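Precorrin-3 methylase (PDB 3NUT) probably transfers a methyl group from S-adenosyl-L-methionine to a precorrin intermediate on the pathway to adenosylcobalamin, and is seen here with the by-product S-adenosyl-L-homocysteine bound. Local coordinates at residues A200-T204 with T205-A209; G118-A121 with M122-A125; P18-E21 with D22-T25. One frame throughout, in Å; residues are numbered along the deposited sequence.

Contact 1. Residues A200-T204 with T205-A209; sequences ARAVT and TPEQA. With SAH (S-adenosyl-L-homocysteine), chain E.
Arg201 and Ala209 form an antiparallel hydrogen-bonded pair, the last pair before the loop of a beta hairpin that joins strands 196-201 and 209-214 and carries part of the adenine site. Their two backbone bonds, Arg201 N to Ala209 O at 2.8 Å and Ala209 N to Arg201 O at 2.9 Å, fix the register, and Gln208 CA adds a CA-H...O contact to Arg201 O.

Beyond the pair the chain reverses through a type II turn, Ala202 to Thr205, and a type I turn, Thr205 to Gln208. Ala202 O is gripped twice, by Thr205 N and, at 2.8 Å, by Thr205 OG1, both from the same face of its carbonyl plane. With chi1 at 82°, OG1 folds back over the chain, where it both donates to Ala202 O and accepts from Glu207 N at 3.0 Å, an ST turn, one threonine serving both turns.

Gln208 works from the other end of the loop. Its CG stands opposite the backbone N (chi1 164°) and the chain runs out extended, which carries OE1 to Thr204 N at 2.7 Å, a nearly straight bond in the plane of the amide carbonyl.

Methyls pack closely on polar atoms: Ala202 CB, small enough for the turn, on Thr205 OG1 and Glu207 O, and Val203 CG1 on Gln208 OE1. Val203 makes apolar contacts with Ala124 and Ala125 of helix 121-129.

The ligand bonds come from Val203, whose backbone reads the adenine edge as a base pair would: N donates to SAH N1 at 2.9 Å, and O accepts from SAH N6 at 3.0 Å.

Contact 2. Residues G118-A121 with M122-A125; sequences GITA and MLAA. With SAH (S-adenosyl-L-homocysteine), chain E.
Met122 lies beside the Thr120 side chain, the two pointing the same way, with Met122 CG 3.7 Å from Thr120 OG1. Its long, flexible thioether chain runs on into the apolar ground formed by Phe137, Ala139 and Ala167, while its backbone N is bonded to Tyr169 OH.

Leu123 crosses Thr120 at a slant, its CG near the same hydroxyl oxygen. Its N bonds weakly to Thr120 O, and its side chain packs on Asp88 of the second subunit.

Ala124 donates a straighter bond to Thr120 O, the i+4 helix bond, 3.0 Å long. Its CB meets Ile119 CG2 at 3.7 Å; a methyl is enough here because the isoleucine branch, anti to its own backbone N, reaches across to it. Ala125 N then bonds to Ala121 O at 2.8 Å.

Thr120 occupies the N-cap position without a capping bond from its side chain, which instead sets CG2 against the ligand, 3.1 Å from SAH O. A glycine here, without the methyl and the hydroxyl, would probably leave a gap beside the ligand carboxylate and Met122 CG.

Ala121 N donates to SAH OXT at 3.2 Å, and Ala121 CB touches the adenine at SAH C4. This is a carboxylate received at the N-terminus of helix 121-129, where the helix dipole would be expected to favour a negative charge, in the S-adenosyl-L-homocysteine pocket of a tetrapyrrole methylase.

Contact 3. Residues P18-E21 with D22-T25; sequences PGRE and DLVT. With SAH (S-adenosyl-L-homocysteine), chain E.
The guanidinium of Arg20 meets Asp22 at its edge: NH1 gives a straight, charged hydrogen bond of 2.8 Å to Asp22 OD1, which lies almost in the guanidinium plane and receives it on the syn lone pair. The carboxylate plane stands 87° to that of the guanidinium, so a single oxygen carries the salt bridge. NH1 also forms an intersubunit salt bridge with Glu27 of the second subunit, the stronger of its polar ties, making arginine, with its several N-H groups, apt for a place between two acids. Leu23 CG approaches the same group obliquely, 3.7 Å from NH1.

How the arginine comes round is plain from its chain, which runs beside the Asp22 side chain, Arg20 CD 3.2 Å from Asp22 OD1, and bends at chi3 (-57°) to turn NH1 back to the acid.

Behind this pair the backbone makes two successive i+3 to i bonds, a 3-10-like turn: Leu23 N bonds to Arg20 O and Val24 N to Glu21 O, each 3.1 Å. Val24 CG2 rests against Glu21 O.

Leu23 CD1 reaches the Pro18 ring at about a right angle and lies 3.8 Å from Pro18 CD; branched and apolar, the leucine also meets Thr204. The rigid proline ring presents CB to the adenine amino group.

Pro18 O accepts from SAH N6 at 2.6 Å, placing this loop between strand 10-15 and helix 26-34 both at the adenine end of the S-adenosyl-L-homocysteine pocket and at the subunit interface.

All three are local contacts around one S-adenosyl-L-homocysteine, two in loops and one at a helix N-terminus, but they sit at different depths. Contact 2 is buried near the centre of the chain, and its chemistry is helix backbone bonds and apolar side chains; contacts 1 and 3 are partly exposed and rely more on polar side chains, a hydroxyl and an amide in one, a salt bridge in the other. Contacts 1 and 3 share the adenine amino group, whereas contact 2 receives the carboxylate. A hydrogen bond between Thr204 OG1 and Arg20 N joins contact 1 to contact 3, and Ala124 packs against Pro18. Contacts 2 and 3 both touch the second subunit; contact 1 does not.

Contact 1. Residues A200-T204 with T205-A209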
loop_
_atom_site.group_PDB
_atom_site.type_symbol
_atom_site.label_atom_id
_atom_site.label_comp_id
_atom_site.label_asym_id
_atom_site.label_seq_id
_atom_site.Cartn_x
_atom_site.Cartn_y
_atom_site.Cartn_z
ATOM N N ALA A 200 15.861 0.285 3.072
ATOM C CA ALA A 200 15.293 -0.643 4.043
ATOM C C ALA A 200 15.398 -2.065 3.520
ATOM O O ALA A 200 14.801 -2.442 2.508
ATOM C CB ALA A 200 13.864 -0.265 4.412
ATOM N N ARG A 201 16.205 -2.830 4.233
ATOM C CA ARG A 201 16.668 -4.098 3.757
ATOM C C ARG A 201 16.025 -5.210 4.555
ATOM O O ARG A 201 16.063 -5.201 5.790
ATOM C CB ARG A 201 18.211 -4.138 3.876
ATOM C CG ARG A 201 18.825 -5.500 3.628
ATOM C CD ARG A 201 20.327 -5.545 3.980
ATOM N NE ARG A 201 20.727 -6.888 4.427
ATOM C CZ ARG A 201 20.809 -7.952 3.627
ATOM N NH1 ARG A 201 20.509 -7.853 2.327
ATOM N NH2 ARG A 201 21.193 -9.119 4.131
ATOM N N ALA A 202 15.439 -6.161 3.840
ATOM C CA ALA A 202 14.944 -7.409 4.441
ATOM C C ALA A 202 13.955 -7.116 5.551
ATOM O O ALA A 202 14.041 -7.667 6.656
ATOM C CB ALA A 202 16.110 -8.294 4.973
ATOM N N VAL A 203 13.011 -6.240 5.234
ATOM C CA VAL A 203 12.090 -5.715 6.231
ATOM C C VAL A 203 11.188 -6.830 6.775
ATOM O O VAL A 203 10.638 -7.612 6.011
ATOM C CB VAL A 203 11.290 -4.544 5.655
ATOM C CG1 VAL A 203 10.249 -4.082 6.639
ATOM C CG2 VAL A 203 12.234 -3.414 5.347
ATOM N N THR A 204 11.108 -6.887 8.105
ATOM C CA THR A 204 10.346 -7.871 8.907
ATOM C C THR A 204 11.044 -9.216 9.051
ATOM O O THR A 204 10.463 -10.165 9.580
ATOM C CB THR A 204 8.875 -8.130 8.420
ATOM O OG1 THR A 204 8.889 -9.042 7.322
ATOM C CG2 THR A 204 8.160 -6.846 8.042
ATOM N N THR A 205 12.268 -9.316 8.548
ATOM C CA THR A 205 13.027 -10.557 8.681
ATOM C C THR A 205 14.068 -10.302 9.764
ATOM O O THR A 205 14.215 -9.153 10.229
ATOM C CB THR A 205 13.756 -10.986 7.401
ATOM O OG1 THR A 205 14.991 -10.266 7.318
ATOM C CG2 THR A 205 12.913 -10.759 6.146
ATOM N N PRO A 206 14.788 -11.365 10.183
ATOM C CA PRO A 206 15.732 -11.117 11.264
ATOM C C PRO A 206 16.966 -10.358 10.773
ATOM O O PRO A 206 17.723 -9.833 11.587
ATOM C CB PRO A 206 16.059 -12.530 11.756
ATOM C CG PRO A 206 14.810 -13.340 11.358
ATOM C CD PRO A 206 14.575 -12.810 9.983
ATOM N N GLU A 207 17.122 -10.271 9.451
ATOM C CA GLU A 207 18.204 -9.512 8.851
ATOM C C GLU A 207 17.731 -8.166 8.301
ATOM O O GLU A 207 18.346 -7.596 7.404
ATOM C CB GLU A 207 18.981 -10.337 7.804
ATOM C CG GLU A 207 18.126 -11.172 6.834
ATOM C CD GLU A 207 17.792 -12.586 7.347
ATOM O OE1 GLU A 207 16.738 -13.131 6.938
ATOM O OE2 GLU A 207 18.581 -13.163 8.135
ATOM N N GLN A 208 16.635 -7.655 8.858
ATOM C CA GLN A 208 16.191 -6.294 8.574
ATOM C C GLN A 208 17.205 -5.226 9.036
ATOM O O GLN A 208 17.673 -5.248 10.176
ATOM C CB GLN A 208 14.824 -6.020 9.218
ATOM C CG GLN A 208 14.490 -4.522 9.299
ATOM C CD GLN A 208 13.126 -4.234 9.846
ATOM O OE1 GLN A 208 12.129 -4.770 9.373
ATOM N NE2 GLN A 208 13.070 -3.382 10.853
ATOM N N ALA A 209 17.511 -4.288 8.142
ATOM C CA ALA A 209 18.422 -3.187 8.430
ATOM C C ALA A 209 18.019 -1.963 7.617
ATOM O O ALA A 209 17.680 -2.051 6.423
ATOM C CB ALA A 209 19.867 -3.579 8.136
HETATM N N SAH E . 4.195 -7.786 -4.545
HETATM C CA SAH E . 5.426 -7.309 -3.843
HETATM C CB SAH E . 6.365 -6.580 -4.817
HETATM C CG SAH E . 7.087 -7.563 -5.739
HETATM S SD SAH E . 8.566 -6.894 -6.464
HETATM C C SAH E . 4.942 -6.379 -2.793
HETATM O O SAH E . 3.763 -6.069 -2.897
HETATM O OXT SAH E . 5.633 -5.920 -1.862
HETATM C "C5'" SAH E . 9.819 -7.432 -5.322
HETATM C "C4'" SAH E . 10.558 -6.231 -4.696
HETATM O "O4'" SAH E . 9.809 -5.753 -3.570
HETATM C "C3'" SAH E . 11.969 -6.496 -4.151
HETATM O "O3'" SAH E . 13.021 -6.267 -5.100
HETATM C "C2'" SAH E . 12.101 -5.486 -3.032
HETATM O "O2'" SAH E . 12.418 -4.169 -3.531
HETATM C "C1'" SAH E . 10.688 -5.418 -2.486
HETATM N N9 SAH E . 10.503 -6.326 -1.330
HETATM C C8 SAH E . 9.737 -7.435 -1.278
HETATM N N7 SAH E . 9.805 -7.997 -0.033
HETATM C C5 SAH E . 10.626 -7.241 0.738
HETATM C C6 SAH E . 11.136 -7.245 2.144
HETATM N N6 SAH E . 10.788 -8.208 3.036
HETATM N N1 SAH E . 11.984 -6.258 2.529
HETATM C C2 SAH E . 12.358 -5.286 1.671
HETATM N N3 SAH E . 11.932 -5.226 0.387
HETATM C C4 SAH E . 11.086 -6.152 -0.131
#

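Contact 2. Residues G118-A121 with M122-A125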
loop_
_atom_site.group_PDB
_atom_site.type_symbol
_atom_site.label_atom_id
_atom_site.label_comp_id
_atom_site.label_asym_id
_atom_site.label_seq_id
_atom_site.Cartn_x
_atom_site.Cartn_y
_atom_site.Cartn_z
ATOM N N GLY A 118 -2.232 -8.264 0.527
ATOM C CA GLY A 118 -1.261 -8.472 1.651
ATOM C C GLY A 118 -0.492 -7.189 1.991
ATOM O O GLY A 118 -0.660 -6.138 1.326
ATOM N N ILE A 119 0.313 -7.238 3.052
ATOM C CA ILE A 119 1.142 -6.086 3.439
ATOM C C ILE A 119 2.206 -5.891 2.373
ATOM O O ILE A 119 2.971 -6.816 2.117
ATOM C CB ILE A 119 1.833 -6.347 4.825
ATOM C CG1 ILE A 119 0.802 -6.583 5.955
ATOM C CG2 ILE A 119 2.809 -5.231 5.193
ATOM C CD1 ILE A 119 -0.265 -5.451 6.183
ATOM N N THR A 120 2.264 -4.729 1.716
ATOM C CA THR A 120 3.346 -4.523 0.756
ATOM C C THR A 120 4.588 -4.034 1.473
ATOM O O THR A 120 4.489 -3.224 2.410
ATOM C CB THR A 120 3.081 -3.449 -0.290
ATOM O OG1 THR A 120 2.582 -2.269 0.357
ATOM C CG2 THR A 120 2.125 -3.907 -1.318
ATOM N N ALA A 121 5.748 -4.472 0.965
ATOM C CA ALA A 121 7.057 -4.056 1.430
ATOM C C ALA A 121 7.229 -2.569 1.728
ATOM O O ALA A 121 7.817 -2.210 2.754
ATOM C CB ALA A 121 8.138 -4.550 0.455
ATOM N N MET A 122 6.728 -1.692 0.874
ATOM C CA MET A 122 6.901 -0.252 1.119
ATOM C C MET A 122 6.310 0.201 2.463
ATOM O O MET A 122 6.964 0.898 3.250
ATOM C CB MET A 122 6.352 0.600 -0.036
ATOM C CG MET A 122 4.830 0.579 -0.241
ATOM S SD MET A 122 4.342 1.568 -1.693
ATOM C CE MET A 122 4.897 3.180 -1.169
ATOM N N LEU A 123 5.078 -0.235 2.712
ATOM C CA LEU A 123 4.334 0.139 3.903
ATOM C C LEU A 123 4.858 -0.615 5.103
ATOM O O LEU A 123 4.775 -0.114 6.206
ATOM C CB LEU A 123 2.827 -0.113 3.709
ATOM C CG LEU A 123 2.066 0.794 2.715
ATOM C CD1 LEU A 123 0.581 0.549 2.836
ATOM C CD2 LEU A 123 2.339 2.269 2.941
ATOM N N ALA A 124 5.400 -1.815 4.891
ATOM C CA ALA A 124 6.050 -2.496 5.984
ATOM C C ALA A 124 7.380 -1.786 6.369
ATOM O O ALA A 124 7.693 -1.663 7.557
ATOM C CB ALA A 124 6.248 -3.958 5.701
ATOM N N ALA A 125 8.124 -1.298 5.378
ATOM C CA ALA A 125 9.340 -0.495 5.640
ATOM C C ALA A 125 9.032 0.891 6.227
ATOM O O ALA A 125 9.628 1.302 7.244
ATOM C CB ALA A 125 10.169 -0.358 4.380
HETATM N N SAH E . 4.195 -7.786 -4.545
HETATM C CA SAH E . 5.426 -7.309 -3.843
HETATM C CB SAH E . 6.365 -6.580 -4.817
HETATM C CG SAH E . 7.087 -7.563 -5.739
HETATM S SD SAH E . 8.566 -6.894 -6.464
HETATM C C SAH E . 4.942 -6.379 -2.793
HETATM O O SAH E . 3.763 -6.069 -2.897
HETATM O OXT SAH E . 5.633 -5.920 -1.862
HETATM C "C5'" SAH E . 9.819 -7.432 -5.322
HETATM C "C4'" SAH E . 10.558 -6.231 -4.696
HETATM O "O4'" SAH E . 9.809 -5.753 -3.570
HETATM C "C3'" SAH E . 11.969 -6.496 -4.151
HETATM O "O3'" SAH E . 13.021 -6.267 -5.100
HETATM C "C2'" SAH E . 12.101 -5.486 -3.032
HETATM O "O2'" SAH E . 12.418 -4.169 -3.531
HETATM C "C1'" SAH E . 10.688 -5.418 -2.486
HETATM N N9 SAH E . 10.503 -6.326 -1.330
HETATM C C8 SAH E . 9.737 -7.435 -1.278
HETATM N N7 SAH E . 9.805 -7.997 -0.033
HETATM C C5 SAH E . 10.626 -7.241 0.738
HETATM C C6 SAH E . 11.136 -7.245 2.144
HETATM N N6 SAH E . 10.788 -8.208 3.036
HETATM N N1 SAH E . 11.984 -6.258 2.529
HETATM C C2 SAH E . 12.358 -5.286 1.671
HETATM N N3 SAH E . 11.932 -5.226 0.387
HETATM C C4 SAH E . 11.086 -6.152 -0.131
#

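Contact 3. Residues P18-E21 with D22-T25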
loop_
_atom_site.group_PDB
_atom_site.type_symbol
_atom_site.label_atom_id
_atom_site.label_comp_id
_atom_site.label_asym_id
_atom_site.label_seq_id
_atom_site.Cartn_x
_atom_site.Cartn_y
_atom_site.Cartn_z
ATOM N N PRO A 18 5.539 -9.233 3.570
ATOM C CA PRO A 18 6.957 -9.075 3.294
ATOM C C PRO A 18 7.868 -10.126 3.911
ATOM O O PRO A 18 9.079 -10.042 3.743
ATOM C CB PRO A 18 7.266 -7.672 3.831
ATOM C CG PRO A 18 6.255 -7.468 4.922
ATOM C CD PRO A 18 5.076 -8.342 4.650
ATOM N N GLY A 19 7.316 -11.112 4.609
ATOM C CA GLY A 19 8.160 -12.178 5.154
ATOM C C GLY A 19 7.658 -12.756 6.452
ATOM O O GLY A 19 7.426 -13.971 6.535
ATOM N N ARG A 20 7.517 -11.917 7.488
ATOM C CA ARG A 20 7.081 -12.456 8.779
ATOM C C ARG A 20 5.702 -13.122 8.656
ATOM O O ARG A 20 4.783 -12.590 8.029
ATOM C CB ARG A 20 7.105 -11.399 9.896
ATOM C CG ARG A 20 7.853 -11.912 11.170
ATOM C CD ARG A 20 7.708 -11.032 12.405
ATOM N NE ARG A 20 8.153 -9.675 12.140
ATOM C CZ ARG A 20 7.356 -8.624 11.971
ATOM N NH1 ARG A 20 6.025 -8.743 12.028
ATOM N NH2 ARG A 20 7.906 -7.446 11.728
ATOM N N GLU A 21 5.584 -14.312 9.225
ATOM C CA GLU A 21 4.373 -15.112 9.147
ATOM C C GLU A 21 3.212 -14.374 9.822
ATOM O O GLU A 21 2.044 -14.465 9.376
ATOM C CB GLU A 21 4.631 -16.477 9.783
ATOM C CG GLU A 21 3.491 -17.495 9.643
ATOM C CD GLU A 21 3.738 -18.817 10.375
ATOM O OE1 GLU A 21 4.702 -18.925 11.181
ATOM O OE2 GLU A 21 2.941 -19.755 10.154
ATOM N N ASP A 22 3.515 -13.607 10.876
ATOM C CA ASP A 22 2.442 -12.906 11.587
ATOM C C ASP A 22 1.902 -11.685 10.828
ATOM O O ASP A 22 1.145 -10.896 11.381
ATOM C CB ASP A 22 2.791 -12.600 13.059
ATOM C CG ASP A 22 3.848 -11.503 13.215
ATOM O OD1 ASP A 22 4.489 -11.103 12.210
ATOM O OD2 ASP A 22 4.030 -11.037 14.373
ATOM N N LEU A 23 2.260 -11.550 9.557
ATOM C CA LEU A 23 1.680 -10.497 8.741
ATOM C C LEU A 23 0.785 -11.053 7.597
ATOM O O LEU A 23 0.222 -10.278 6.791
ATOM C CB LEU A 23 2.783 -9.569 8.199
ATOM C CG LEU A 23 3.714 -8.806 9.167
ATOM C CD1 LEU A 23 4.901 -8.224 8.396
ATOM C CD2 LEU A 23 3.019 -7.691 9.957
ATOM N N VAL A 24 0.654 -12.378 7.527
ATOM C CA VAL A 24 -0.227 -12.998 6.534
ATOM C C VAL A 24 -1.641 -12.819 7.057
ATOM O O VAL A 24 -1.898 -13.085 8.240
ATOM C CB VAL A 24 0.070 -14.486 6.330
ATOM C CG1 VAL A 24 -0.789 -15.028 5.219
ATOM C CG2 VAL A 24 1.562 -14.701 5.992
ATOM N N THR A 25 -2.556 -12.354 6.204
ATOM C CA THR A 25 -3.921 -12.126 6.657
ATOM C C THR A 25 -4.592 -13.451 6.940
ATOM O O THR A 25 -4.232 -14.440 6.336
ATOM C CB THR A 25 -4.703 -11.337 5.655
ATOM O OG1 THR A 25 -4.790 -12.096 4.434
ATOM C CG2 THR A 25 -4.034 -10.017 5.435
HETATM N N SAH E . 4.195 -7.786 -4.545
HETATM C CA SAH E . 5.426 -7.309 -3.843
HETATM C CB SAH E . 6.365 -6.580 -4.817
HETATM C CG SAH E . 7.087 -7.563 -5.739
HETATM S SD SAH E . 8.566 -6.894 -6.464
HETATM C C SAH E . 4.942 -6.379 -2.793
HETATM O O SAH E . 3.763 -6.069 -2.897
HETATM O OXT SAH E . 5.633 -5.920 -1.862
HETATM C "C5'" SAH E . 9.819 -7.432 -5.322
HETATM C "C4'" SAH E . 10.558 -6.231 -4.696
HETATM O "O4'" SAH E . 9.809 -5.753 -3.570
HETATM C "C3'" SAH E . 11.969 -6.496 -4.151
HETATM O "O3'" SAH E . 13.021 -6.267 -5.100
HETATM C "C2'" SAH E . 12.101 -5.486 -3.032
HETATM O "O2'" SAH E . 12.418 -4.169 -3.531
HETATM C "C1'" SAH E . 10.688 -5.418 -2.486
HETATM N N9 SAH E . 10.503 -6.326 -1.330
HETATM C C8 SAH E . 9.737 -7.435 -1.278
HETATM N N7 SAH E . 9.805 -7.997 -0.033
HETATM C C5 SAH E . 10.626 -7.241 0.738
HETATM C C6 SAH E . 11.136 -7.245 2.144
HETATM N N6 SAH E . 10.788 -8.208 3.036
HETATM N N1 SAH E . 11.984 -6.258 2.529
HETATM C C2 SAH E . 12.358 -5.286 1.671
HETATM N N3 SAH E . 11.932 -5.226 0.387
HETATM C C4 SAH E . 11.086 -6.152 -0.131
#